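Local coordinates for protein SYE1 (Shewanella oneidensis, PDB 4AWT) that binds flavin mononucleotide and, as in its flavoenzyme family, probably reduces carbon-carbon double bonds of its substrates with NAD(P)H-derived hydride, at residues A[25-30]-A[355-360]; A[324-329]-A[342-347]. The protein carries 1 engineered substitution. One frame throughout, in Å; residues are numbered along the deposited sequence. Where two conformers were deposited one is given.

Interaction 1 of 2, residues A[25-30]-A[355-360]; sequences LTRSRA and KGLTDY. Engineered in segment 25-30: L25 (natural residue Met). With FMN (flavin mononucleotide), chain B; BOG (octyl beta-D-glucopyranoside), chain D.
R27 and R29, on the loop after the first barrel strand of this FMN-binding TIM barrel, reach the C-terminal loop 355-360 at L357. Packing is tight here. The leucine's CD1 sits 3.5 Å above one face of the R27 guanidinium, displaced toward the rim, while its CB packs 3.8 Å from R29 NH2. L357 slides past both arginine chains in the opposite direction; chi1 of -175° turns its CG from its own N and brings CD1 to R27. At the R27 edge, NH2 donates to G356 O at 2.8 Å; the acceptor is 8° out of the guanidinium plane, and T348 O and L349 O take further N-H groups. Cutting R27 back to an alanine would probably leave G356 O without this donor and open a gap beside L357 CD1. The K355 side is looser: the CB of this exposed residue is directed away, and R29 NH2 reaches K355 O in a weak bond, while G353 O at NE, T348 O at NH2 and R27 O at NH1 (3.0 Å) also hold the R29 guanidinium. T26 OG1 donates to FMN O4, and engineered L25 rests CD2 on the flavin. A water accepts from R27 NH1 and lies near L357 O, 2.8 Å from each.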
ATOM      1  N   LEU A  25       1.457  -3.256  -5.570  1.00  5.30           N
ATOM      2  CA  LEU A  25       2.627  -4.005  -6.001  1.00  5.67           C
ATOM      3  C   LEU A  25       3.549  -3.074  -6.766  1.00  5.52           C
ATOM      4  O   LEU A  25       3.376  -2.849  -7.975  1.00  6.36           O
ATOM      5  CB  LEU A  25       2.240  -5.211  -6.876  1.00  6.23           C
ATOM      6  CG  LEU A  25       1.334  -6.235  -6.197  1.00  6.14           C
ATOM      7  CD1 LEU A  25       0.563  -7.019  -7.254  1.00  7.12           C
ATOM      8  CD2 LEU A  25       2.145  -7.165  -5.283  1.00  7.23           C
ATOM      9  N   THR A  26       4.549  -2.541  -6.106  1.00  6.02           N
ATOM     10  CA  THR A  26       5.606  -1.742  -6.748  1.00  5.89           C
ATOM     11  C   THR A  26       6.237  -2.537  -7.863  1.00  5.81           C
ATOM     12  O   THR A  26       6.755  -3.634  -7.638  1.00  6.28           O
ATOM     13  CB  THR A  26       6.672  -1.394  -5.696  1.00  5.92           C
ATOM     14  OG1 THR A  26       6.162  -0.435  -4.762  1.00  6.87           O
ATOM     15  CG2 THR A  26       7.931  -0.811  -6.285  1.00  6.71           C
ATOM     16  N   ARG A  27       6.248  -1.942  -9.054  1.00  5.98           N
ATOM     17  CA  ARG A  27       6.872  -2.547 -10.232  1.00  6.01           C
ATOM     18  C   ARG A  27       8.025  -1.703 -10.770  1.00  6.01           C
ATOM     19  O   ARG A  27       8.761  -2.170 -11.666  1.00  6.84           O
ATOM     20  CB  ARG A  27       5.873  -2.868 -11.331  1.00  6.49           C
ATOM     21  CG  ARG A  27       4.665  -3.662 -10.866  1.00  6.76           C
ATOM     22  CD  ARG A  27       5.013  -4.962 -10.113  1.00  6.50           C
ATOM     23  NE  ARG A  27       5.850  -5.841 -10.947  1.00  6.59           N
ATOM     24  CZ  ARG A  27       5.391  -6.603 -11.928  1.00  6.32           C
ATOM     25  NH1 ARG A  27       4.106  -6.749 -12.130  1.00  6.48           N
ATOM     26  NH2 ARG A  27       6.265  -7.273 -12.689  1.00  7.07           N
ATOM     27  N   SER A  28       8.181  -0.479 -10.303  1.00  6.11           N
ATOM     28  CA  SER A  28       9.300   0.360 -10.699  1.00  6.30           C
ATOM     29  C   SER A  28       9.425   0.459 -12.230  1.00  6.75           C
ATOM     30  O   SER A  28      10.516   0.294 -12.781  1.00  8.00           O
ATOM     31  CB  SER A  28      10.580  -0.059 -10.012  1.00  7.12           C
ATOM     32  OG  SER A  28      10.481   0.200  -8.630  1.00  7.55           O
ATOM     33  N   ARG A  29       8.310   0.770 -12.872  1.00  6.79           N
ATOM     34  CA  ARG A  29       8.203   0.905 -14.319  1.00  7.43           C
ATOM     35  C   ARG A  29       7.973   2.341 -14.738  1.00  7.45           C
ATOM     36  O   ARG A  29       7.728   2.591 -15.928  1.00  9.16           O
ATOM     37  CB  ARG A  29       7.090   0.006 -14.893  1.00  8.62           C
ATOM     38  CG  ARG A  29       7.201  -1.496 -14.635  1.00  8.92           C
ATOM     39  CD  ARG A  29       8.483  -2.019 -15.185  1.00  9.43           C
ATOM     40  NE  ARG A  29       8.457  -3.450 -15.666  1.00  8.56           N
ATOM     41  CZ  ARG A  29       8.628  -4.522 -14.914  1.00  7.82           C
ATOM     42  NH1 ARG A  29       8.633  -4.449 -13.599  1.00  7.95           N
ATOM     43  NH2 ARG A  29       8.752  -5.699 -15.505  1.00  8.41           N
ATOM     44  N   ALA A  30       7.967   3.325 -13.834  1.00  6.79           N
ATOM     45  CA  ALA A  30       7.571   4.665 -14.207  1.00  6.98           C
ATOM     46  C   ALA A  30       8.589   5.275 -15.177  1.00  7.37           C
ATOM     47  O   ALA A  30       9.778   5.058 -15.111  1.00  8.50           O
ATOM     48  CB  ALA A  30       7.456   5.538 -12.966  1.00  7.70           C
ATOM     49  N   LYS A 355       8.331  -6.792 -20.473  1.00  8.92           N
ATOM     50  CA  LYS A 355       8.622  -8.192 -20.171  1.00  9.13           C
ATOM     51  C   LYS A 355       8.518  -8.406 -18.670  1.00  8.32           C
ATOM     52  O   LYS A 355       9.127  -7.702 -17.853  1.00  8.72           O
ATOM     53  CB  LYS A 355      10.006  -8.554 -20.717  1.00 11.15           C
ATOM     54  CG  LYS A 355      10.055  -8.605 -22.197  1.00 15.24           C
ATOM     55  CD  LYS A 355      11.463  -8.962 -22.704  1.00 22.45           C
ATOM     56  CE  LYS A 355      11.467  -9.178 -24.200  1.00 32.77           C
ATOM     57  NZ  LYS A 355      12.557 -10.133 -24.561  1.00 51.53           N
ATOM     58  N   GLY A 356       7.728  -9.410 -18.309  1.00  7.78           N
ATOM     59  CA  GLY A 356       7.466  -9.671 -16.920  1.00  7.36           C
ATOM     60  C   GLY A 356       6.487  -8.704 -16.295  1.00  6.48           C
ATOM     61  O   GLY A 356       6.341  -8.705 -15.071  1.00  6.96           O
ATOM     62  N   LEU A 357       5.798  -7.937 -17.106  1.00  6.87           N
ATOM     63  CA  LEU A 357       4.780  -6.985 -16.665  1.00  6.27           C
ATOM     64  C   LEU A 357       3.466  -7.286 -17.346  1.00  6.35           C
ATOM     65  O   LEU A 357       2.476  -7.669 -16.701  1.00  6.59           O
ATOM     66  CB  LEU A 357       5.212  -5.534 -16.885  1.00  6.83           C
ATOM     67  CG  LEU A 357       4.248  -4.499 -16.326  1.00  6.73           C
ATOM     68  CD1 LEU A 357       4.382  -4.377 -14.812  1.00  7.11           C
ATOM     69  CD2 LEU A 357       4.454  -3.157 -17.011  1.00  8.03           C
ATOM     70  N   THR A 358       3.415  -7.144 -18.674  1.00  6.51           N
ATOM     71  CA  THR A 358       2.211  -7.261 -19.443  1.00  6.75           C
ATOM     72  C   THR A 358       2.137  -8.498 -20.323  1.00  7.07           C
ATOM     73  O   THR A 358       1.159  -8.693 -21.039  1.00  7.57           O
ATOM     74  CB  THR A 358       1.977  -6.031 -20.349  1.00  7.75           C
ATOM     75  OG1 THR A 358       3.134  -5.917 -21.172  1.00  9.78           O
ATOM     76  CG2 THR A 358       1.799  -4.781 -19.538  1.00  9.25           C
ATOM     77  N   ASP A 359       3.158  -9.361 -20.253  1.00  6.82           N
ATOM     78  CA  ASP A 359       3.252 -10.527 -21.129  1.00  7.47           C
ATOM     79  C   ASP A 359       3.035 -11.830 -20.403  1.00  7.21           C
ATOM     80  O   ASP A 359       3.320 -12.890 -20.970  1.00  9.02           O
ATOM     81  CB  ASP A 359       4.546 -10.526 -21.933  1.00  7.82           C
ATOM     82  CG  ASP A 359       5.778 -10.635 -21.114  1.00  7.92           C
ATOM     83  OD1 ASP A 359       5.683 -10.620 -19.886  1.00  7.66           O
ATOM     84  OD2 ASP A 359       6.890 -10.697 -21.735  1.00 10.06           O
ATOM     85  N   TYR A 360       2.472 -11.829 -19.191  1.00  6.71           N
ATOM     86  CA  TYR A 360       1.950 -13.025 -18.593  1.00  6.58           C
ATOM     87  C   TYR A 360       0.602 -13.327 -19.230  1.00  6.62           C
ATOM     88  O   TYR A 360      -0.294 -12.471 -19.146  1.00  7.73           O
ATOM     89  CB  TYR A 360       1.812 -12.913 -17.106  1.00  6.38           C
ATOM     90  CG  TYR A 360       3.069 -12.866 -16.297  1.00  6.39           C
ATOM     91  CD1 TYR A 360       3.729 -14.032 -15.925  1.00  6.74           C
ATOM     92  CD2 TYR A 360       3.609 -11.663 -15.858  1.00  6.19           C
ATOM     93  CE1 TYR A 360       4.856 -14.008 -15.120  1.00  7.22           C
ATOM     94  CE2 TYR A 360       4.746 -11.625 -15.086  1.00  6.66           C
ATOM     95  CZ  TYR A 360       5.360 -12.795 -14.714  1.00  6.77           C
ATOM     96  OH  TYR A 360       6.472 -12.806 -13.891  1.00  8.04           O
TER
HETATM   97  N1  FMN B 500       2.769  -3.414  -0.454  1.00  5.18           N
HETATM   98  C2  FMN B 500       2.393  -2.143  -0.385  1.00  5.20           C
HETATM   99  O2  FMN B 500       1.623  -1.724   0.521  1.00  5.40           O
HETATM  100  N3  FMN B 500       2.845  -1.230  -1.327  1.00  5.40           N
HETATM  101  C4  FMN B 500       3.690  -1.577  -2.368  1.00  5.30           C
HETATM  102  O4  FMN B 500       3.966  -0.709  -3.237  1.00  6.06           O
HETATM  103  C4A FMN B 500       4.162  -2.888  -2.360  1.00  5.42           C
HETATM  104  N5  FMN B 500       5.091  -3.307  -3.311  1.00  6.04           N
HETATM  105  C5A FMN B 500       5.208  -4.705  -3.535  1.00  5.73           C
HETATM  106  C6  FMN B 500       5.899  -5.166  -4.628  1.00  6.52           C
HETATM  107  C7  FMN B 500       6.018  -6.549  -4.907  1.00  6.70           C
HETATM  108  C7M FMN B 500       6.686  -6.971  -6.193  1.00  8.76           C
HETATM  109  C8  FMN B 500       5.470  -7.432  -4.027  1.00  6.42           C
HETATM  110  C8M FMN B 500       5.521  -8.928  -4.265  1.00  8.28           C
HETATM  111  C9  FMN B 500       4.769  -6.971  -2.893  1.00  6.03           C
HETATM  112  C9A FMN B 500       4.621  -5.606  -2.639  1.00  5.63           C
HETATM  113  N10 FMN B 500       3.869  -5.139  -1.541  1.00  5.60           N
HETATM  114  C10 FMN B 500       3.589  -3.790  -1.442  1.00  5.36           C
HETATM  115  C1' FMN B 500       3.214  -6.106  -0.655  1.00  5.53           C
HETATM  116  C2' FMN B 500       1.953  -6.742  -1.267  1.00  5.16           C
HETATM  117  O2' FMN B 500       0.909  -5.789  -1.369  1.00  5.37           O
HETATM  118  C3' FMN B 500       1.411  -7.883  -0.429  1.00  5.38           C
HETATM  119  O3' FMN B 500       0.922  -7.435   0.827  1.00  5.56           O
HETATM  120  C4' FMN B 500       2.397  -9.042  -0.194  1.00  5.69           C
HETATM  121  O4' FMN B 500       3.079  -9.402  -1.385  1.00  5.99           O
HETATM  122  C5' FMN B 500       1.742 -10.235   0.475  1.00  5.87           C
HETATM  123  O5' FMN B 500       0.708 -10.798  -0.350  1.00  5.68           O
HETATM  124  P   FMN B 500       1.026 -12.105  -1.244  1.00  5.71           P
HETATM  125  O1P FMN B 500       2.006 -11.670  -2.305  1.00  5.88           O
HETATM  126  O2P FMN B 500       1.610 -13.152  -0.323  1.00  6.22           O
HETATM  127  O3P FMN B 500      -0.327 -12.469  -1.803  1.00  5.95           O
HETATM  128  C1  BOG D 502      10.267  -4.166  -1.705  0.51 11.00           C
HETATM  129  O1  BOG D 502      10.971  -5.222  -2.300  0.51 11.58           O
HETATM  130  C2  BOG D 502       9.401  -3.435  -2.682  0.51 11.22           C
HETATM  131  O2  BOG D 502      10.167  -2.782  -3.671  0.51 12.62           O
HETATM  132  C3  BOG D 502       8.543  -2.350  -2.012  0.51 10.34           C
HETATM  133  O3  BOG D 502       7.589  -1.856  -2.911  0.51 11.87           O
HETATM  134  C4  BOG D 502       7.761  -3.014  -0.870  0.51  9.40           C
HETATM  135  O4  BOG D 502       7.039  -2.035  -0.201  0.51 10.28           O
HETATM  136  C5  BOG D 502       8.670  -3.784   0.080  0.51  9.95           C
HETATM  137  O5  BOG D 502       9.354  -4.738  -0.709  0.51  8.52           O
HETATM  138  C6  BOG D 502       7.895  -4.471   1.175  0.51  9.65           C
HETATM  139  O6  BOG D 502       8.868  -5.060   2.020  0.51  8.16           O
HETATM  140  C1' BOG D 502      12.167  -5.575  -1.648  0.51 15.15           C
HETATM  141  C2' BOG D 502      13.028  -6.598  -2.385  0.51 23.21           C
HETATM  142  C3' BOG D 502      12.269  -7.784  -2.897  0.51 30.21           C
HETATM  143  C4' BOG D 502      12.992  -9.060  -3.311  0.51 33.03           C
HETATM  144  C5' BOG D 502      12.669  -9.320  -4.785  0.51 33.45           C
HETATM  145  C6' BOG D 502      13.912  -9.112  -5.653  0.51 31.53           C
HETATM  146  C7' BOG D 502      13.565  -9.347  -7.134  0.51 28.70           C
HETATM  147  C8' BOG D 502      14.882  -9.682  -7.825  0.51 33.30           C
HETATM  148  O   HOH W   1       3.054  -8.532 -14.060  1.00  6.47           O

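Interaction 2 of 2, residues A[324-329]-A[342-347]; sequences PFIANP and AEHVPA. With BOG (octyl beta-D-glucopyranoside), chain D.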
ATOM      1  N   PRO A 324       0.452 -13.740  -6.694  1.00  5.87           N
ATOM      2  CA  PRO A 324      -0.295 -14.428  -7.752  1.00  6.28           C
ATOM      3  C   PRO A 324      -0.851 -13.488  -8.818  1.00  5.78           C
ATOM      4  O   PRO A 324      -0.984 -13.885  -9.965  1.00  6.64           O
ATOM      5  CB  PRO A 324      -1.427 -15.130  -6.994  1.00  6.98           C
ATOM      6  CG  PRO A 324      -0.808 -15.397  -5.616  1.00  7.07           C
ATOM      7  CD  PRO A 324      -0.022 -14.122  -5.337  1.00  6.26           C
ATOM      8  N   PHE A 325      -1.195 -12.241  -8.457  1.00  5.88           N
ATOM      9  CA  PHE A 325      -1.685 -11.313  -9.478  1.00  5.88           C
ATOM     10  C   PHE A 325      -0.603 -10.845 -10.430  1.00  5.89           C
ATOM     11  O   PHE A 325      -0.890 -10.443 -11.536  1.00  7.06           O
ATOM     12  CB  PHE A 325      -2.391 -10.107  -8.830  1.00  6.10           C
ATOM     13  CG  PHE A 325      -3.868 -10.033  -9.112  1.00  5.60           C
ATOM     14  CD1 PHE A 325      -4.342 -10.121 -10.405  1.00  6.49           C
ATOM     15  CD2 PHE A 325      -4.771  -9.897  -8.073  1.00  6.34           C
ATOM     16  CE1 PHE A 325      -5.685 -10.029 -10.682  1.00  7.46           C
ATOM     17  CE2 PHE A 325      -6.134  -9.794  -8.343  1.00  7.44           C
ATOM     18  CZ  PHE A 325      -6.580  -9.864  -9.653  1.00  8.05           C
ATOM     19  N   ILE A 326       0.663 -10.895 -10.022  1.00  6.12           N
ATOM     20  CA  ILE A 326       1.696 -10.500 -10.961  0.53  6.36           C
ATOM     21  C   ILE A 326       1.688 -11.424 -12.167  1.00  5.33           C
ATOM     22  O   ILE A 326       1.748 -10.961 -13.294  1.00  5.68           O
ATOM     23  CB  ILE A 326       3.036 -10.503 -10.231  0.53  6.64           C
ATOM     24  CG1 ILE A 326       3.008  -9.379  -9.192  0.53  7.95           C
ATOM     25  CG2 ILE A 326       4.232 -10.428 -11.170  0.53  5.27           C
ATOM     26  CD1 ILE A 326       4.272  -9.409  -8.337  0.53 13.58           C
ATOM     27  N   ALA A 327       1.606 -12.726 -11.916  1.00  5.81           N
ATOM     28  CA  ALA A 327       1.763 -13.718 -12.954  1.00  6.06           C
ATOM     29  C   ALA A 327       0.454 -14.205 -13.577  1.00  5.66           C
ATOM     30  O   ALA A 327       0.496 -14.932 -14.555  1.00  6.70           O
ATOM     31  CB  ALA A 327       2.536 -14.915 -12.415  1.00  7.55           C
ATOM     32  N   ASN A 328      -0.675 -13.816 -13.022  1.00  5.47           N
ATOM     33  CA  ASN A 328      -1.973 -14.324 -13.445  1.00  5.44           C
ATOM     34  C   ASN A 328      -2.902 -13.135 -13.620  1.00  5.45           C
ATOM     35  O   ASN A 328      -3.570 -12.710 -12.694  1.00  5.83           O
ATOM     36  CB  ASN A 328      -2.562 -15.299 -12.425  1.00  5.75           C
ATOM     37  CG  ASN A 328      -1.659 -16.513 -12.266  1.00  5.73           C
ATOM     38  OD1 ASN A 328      -1.754 -17.457 -13.045  1.00  6.25           O
ATOM     39  ND2 ASN A 328      -0.770 -16.438 -11.285  1.00  6.10           N
ATOM     40  N   PRO A 329      -2.933 -12.536 -14.834  1.00  5.61           N
ATOM     41  CA  PRO A 329      -3.783 -11.363 -15.013  1.00  5.88           C
ATOM     42  C   PRO A 329      -5.249 -11.663 -14.763  1.00  5.82           C
ATOM     43  O   PRO A 329      -6.009 -10.817 -14.307  1.00  6.23           O
ATOM     44  CB  PRO A 329      -3.498 -10.921 -16.451  1.00  6.60           C
ATOM     45  CG  PRO A 329      -3.005 -12.179 -17.145  1.00  6.78           C
ATOM     46  CD  PRO A 329      -2.199 -12.886 -16.074  1.00  6.43           C
ATOM     47  N   ALA A 342       0.114 -19.614 -12.833  1.00  6.42           N
ATOM     48  CA  ALA A 342       1.486 -19.348 -13.208  1.00  6.25           C
ATOM     49  C   ALA A 342       2.220 -18.765 -12.022  1.00  5.73           C
ATOM     50  O   ALA A 342       1.614 -18.155 -11.136  1.00  6.53           O
ATOM     51  CB  ALA A 342       1.533 -18.406 -14.379  1.00  6.75           C
ATOM     52  N   GLU A 343       3.540 -18.902 -11.996  1.00  6.74           N
ATOM     53  CA  GLU A 343       4.360 -18.254 -10.994  0.52  6.70           C
ATOM     54  C   GLU A 343       5.170 -17.126 -11.613  1.00  6.52           C
ATOM     55  O   GLU A 343       5.570 -17.166 -12.782  1.00  7.45           O
ATOM     56  CB  GLU A 343       5.312 -19.200 -10.246  0.52  7.06           C
ATOM     57  CG  GLU A 343       4.608 -20.227  -9.356  0.52 11.34           C
ATOM     58  CD  GLU A 343       5.582 -21.004  -8.490  0.52 13.60           C
ATOM     59  OE1 GLU A 343       6.119 -22.052  -8.865  0.52 17.03           O
ATOM     60  OE2 GLU A 343       5.809 -20.502  -7.364  0.52 22.06           O
ATOM     61  N   HIS A 344       5.397 -16.094 -10.793  1.00  6.90           N
ATOM     62  CA  HIS A 344       6.098 -14.924 -11.248  1.00  7.12           C
ATOM     63  C   HIS A 344       7.611 -15.137 -11.265  1.00  7.20           C
ATOM     64  O   HIS A 344       8.163 -15.976 -10.523  1.00  7.84           O
ATOM     65  CB  HIS A 344       5.782 -13.700 -10.378  1.00  7.98           C
ATOM     66  CG  HIS A 344       6.438 -13.703  -9.039  1.00  8.21           C
ATOM     67  ND1 HIS A 344       5.935 -14.339  -7.949  1.00  9.09           N
ATOM     68  CD2 HIS A 344       7.624 -13.145  -8.649  1.00  9.24           C
ATOM     69  CE1 HIS A 344       6.783 -14.174  -6.947  1.00 10.04           C
ATOM     70  NE2 HIS A 344       7.824 -13.441  -7.331  1.00 10.30           N
ATOM     71  N   VAL A 345       8.273 -14.299 -12.054  1.00  7.20           N
ATOM     72  CA  VAL A 345       9.730 -14.265 -12.192  1.00  7.78           C
ATOM     73  C   VAL A 345      10.301 -13.148 -11.316  1.00  7.39           C
ATOM     74  O   VAL A 345      10.075 -11.959 -11.628  1.00  7.81           O
ATOM     75  CB  VAL A 345      10.121 -14.054 -13.635  1.00  9.02           C
ATOM     76  CG1 VAL A 345      11.623 -13.990 -13.766  1.00 13.06           C
ATOM     77  CG2 VAL A 345       9.582 -15.226 -14.487  1.00  9.90           C
ATOM     78  N   PRO A 346      10.989 -13.464 -10.218  1.00  8.09           N
ATOM     79  CA  PRO A 346      11.528 -12.388  -9.382  1.00  8.85           C
ATOM     80  C   PRO A 346      12.349 -11.401 -10.116  1.00  8.98           C
ATOM     81  O   PRO A 346      12.307 -10.165  -9.811  1.00  9.96           O
ATOM     82  CB  PRO A 346      12.317 -13.183  -8.307  1.00 10.34           C
ATOM     83  CG  PRO A 346      11.556 -14.479  -8.204  1.00 10.58           C
ATOM     84  CD  PRO A 346      11.142 -14.795  -9.601  1.00  9.64           C
ATOM     85  N   ALA A 347      13.155 -11.830 -11.093  1.00  9.84           N
ATOM     86  CA  ALA A 347      14.054 -10.911 -11.768  1.00 10.94           C
ATOM     87  C   ALA A 347      13.370  -9.831 -12.547  1.00 10.25           C
ATOM     88  O   ALA A 347      14.039  -8.824 -12.880  1.00 13.10           O
ATOM     89  CB  ALA A 347      14.947 -11.711 -12.759  1.00 15.54           C
TER
HETATM   90  C1  BOG D 502      10.267  -4.166  -1.705  0.51 11.00           C
HETATM   91  O1  BOG D 502      10.971  -5.222  -2.300  0.51 11.58           O
HETATM   92  C2  BOG D 502       9.401  -3.435  -2.682  0.51 11.22           C
HETATM   93  O2  BOG D 502      10.167  -2.782  -3.671  0.51 12.62           O
HETATM   94  C3  BOG D 502       8.543  -2.350  -2.012  0.51 10.34           C
HETATM   95  O3  BOG D 502       7.589  -1.856  -2.911  0.51 11.87           O
HETATM   96  C4  BOG D 502       7.761  -3.014  -0.870  0.51  9.40           C
HETATM   97  O4  BOG D 502       7.039  -2.035  -0.201  0.51 10.28           O
HETATM   98  C5  BOG D 502       8.670  -3.784   0.080  0.51  9.95           C
HETATM   99  O5  BOG D 502       9.354  -4.738  -0.709  0.51  8.52           O
HETATM  100  C6  BOG D 502       7.895  -4.471   1.175  0.51  9.65           C
HETATM  101  O6  BOG D 502       8.868  -5.060   2.020  0.51  8.16           O
HETATM  102  C1' BOG D 502      12.167  -5.575  -1.648  0.51 15.15           C
HETATM  103  C2' BOG D 502      13.028  -6.598  -2.385  0.51 23.21           C
HETATM  104  C3' BOG D 502      12.269  -7.784  -2.897  0.51 30.21           C
HETATM  105  C4' BOG D 502      12.992  -9.060  -3.311  0.51 33.03           C
HETATM  106  C5' BOG D 502      12.669  -9.320  -4.785  0.51 33.45           C
HETATM  107  C6' BOG D 502      13.912  -9.112  -5.653  0.51 31.53           C
HETATM  108  C7' BOG D 502      13.565  -9.347  -7.134  0.51 28.70           C
HETATM  109  C8' BOG D 502      14.882  -9.682  -7.825  0.51 33.30           C
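N328 ND2 is shared by two carbonyl oxygens, P324 O in its own segment and A342 O across the contact, each 2.9 Å from it. P324 O lies 3° from the amide plane and receives the N-H on a lone pair; A342 O is 15° out of that plane. The same amide turns its OD1 to A342 N, which donates onto an oxygen lone pair at 2.9 Å, so both main-chain polar groups of A342 are bound by one side chain. With CG beside the backbone N (chi1 -62°), the amide folds back to P324 O, which fixes its rotation.

N328 is the first residue to leave helical geometry after helix 323-327. This short helix follows the last strand of the eight-stranded TIM barrel and begins at R323, an FMN-binding residue; segment 342-347, beyond helix 331-337, lies across its C-terminal end. Past the amide the contact becomes apolar. A327 CB packs over the main chain of the incoming segment, 3.5 Å from H344 N, and reaches A342 CB at 4.1 Å. Next to it, I326 CG2 meets H344 CB at 3.7 Å, the two side chains crossing at a slant. I326 also touches the flavin, whereas the CB of E343, an exposed residue, is directed away from the helix. At the far end of the segment, P346 O approaches C7' on the octyl tail of the bound glucoside at 3.1 Å.

Overall arrangement
Both contacts lie on one side of the chain's centre, with their own centres 10 Å apart, and draw the C-terminal tail over the FMN end of the TIM barrel. Along the chain the order is 25-30, 324-329, 342-347, 355-360, so interaction 2 falls wholly between the two halves of interaction 1. Interaction 1 joins the loop after strand 20-22 to the tail; interaction 2 joins helix 323-327, after strand 318-320, to the same tail. These strands neighbour each other where the barrel closes. Y360 bridges the contacts: its OH lies 3.0 Å from V345 N, a probable hydrogen bond, and its ring packs on helix 323-327. The tail thus spans the seam beside the flavin.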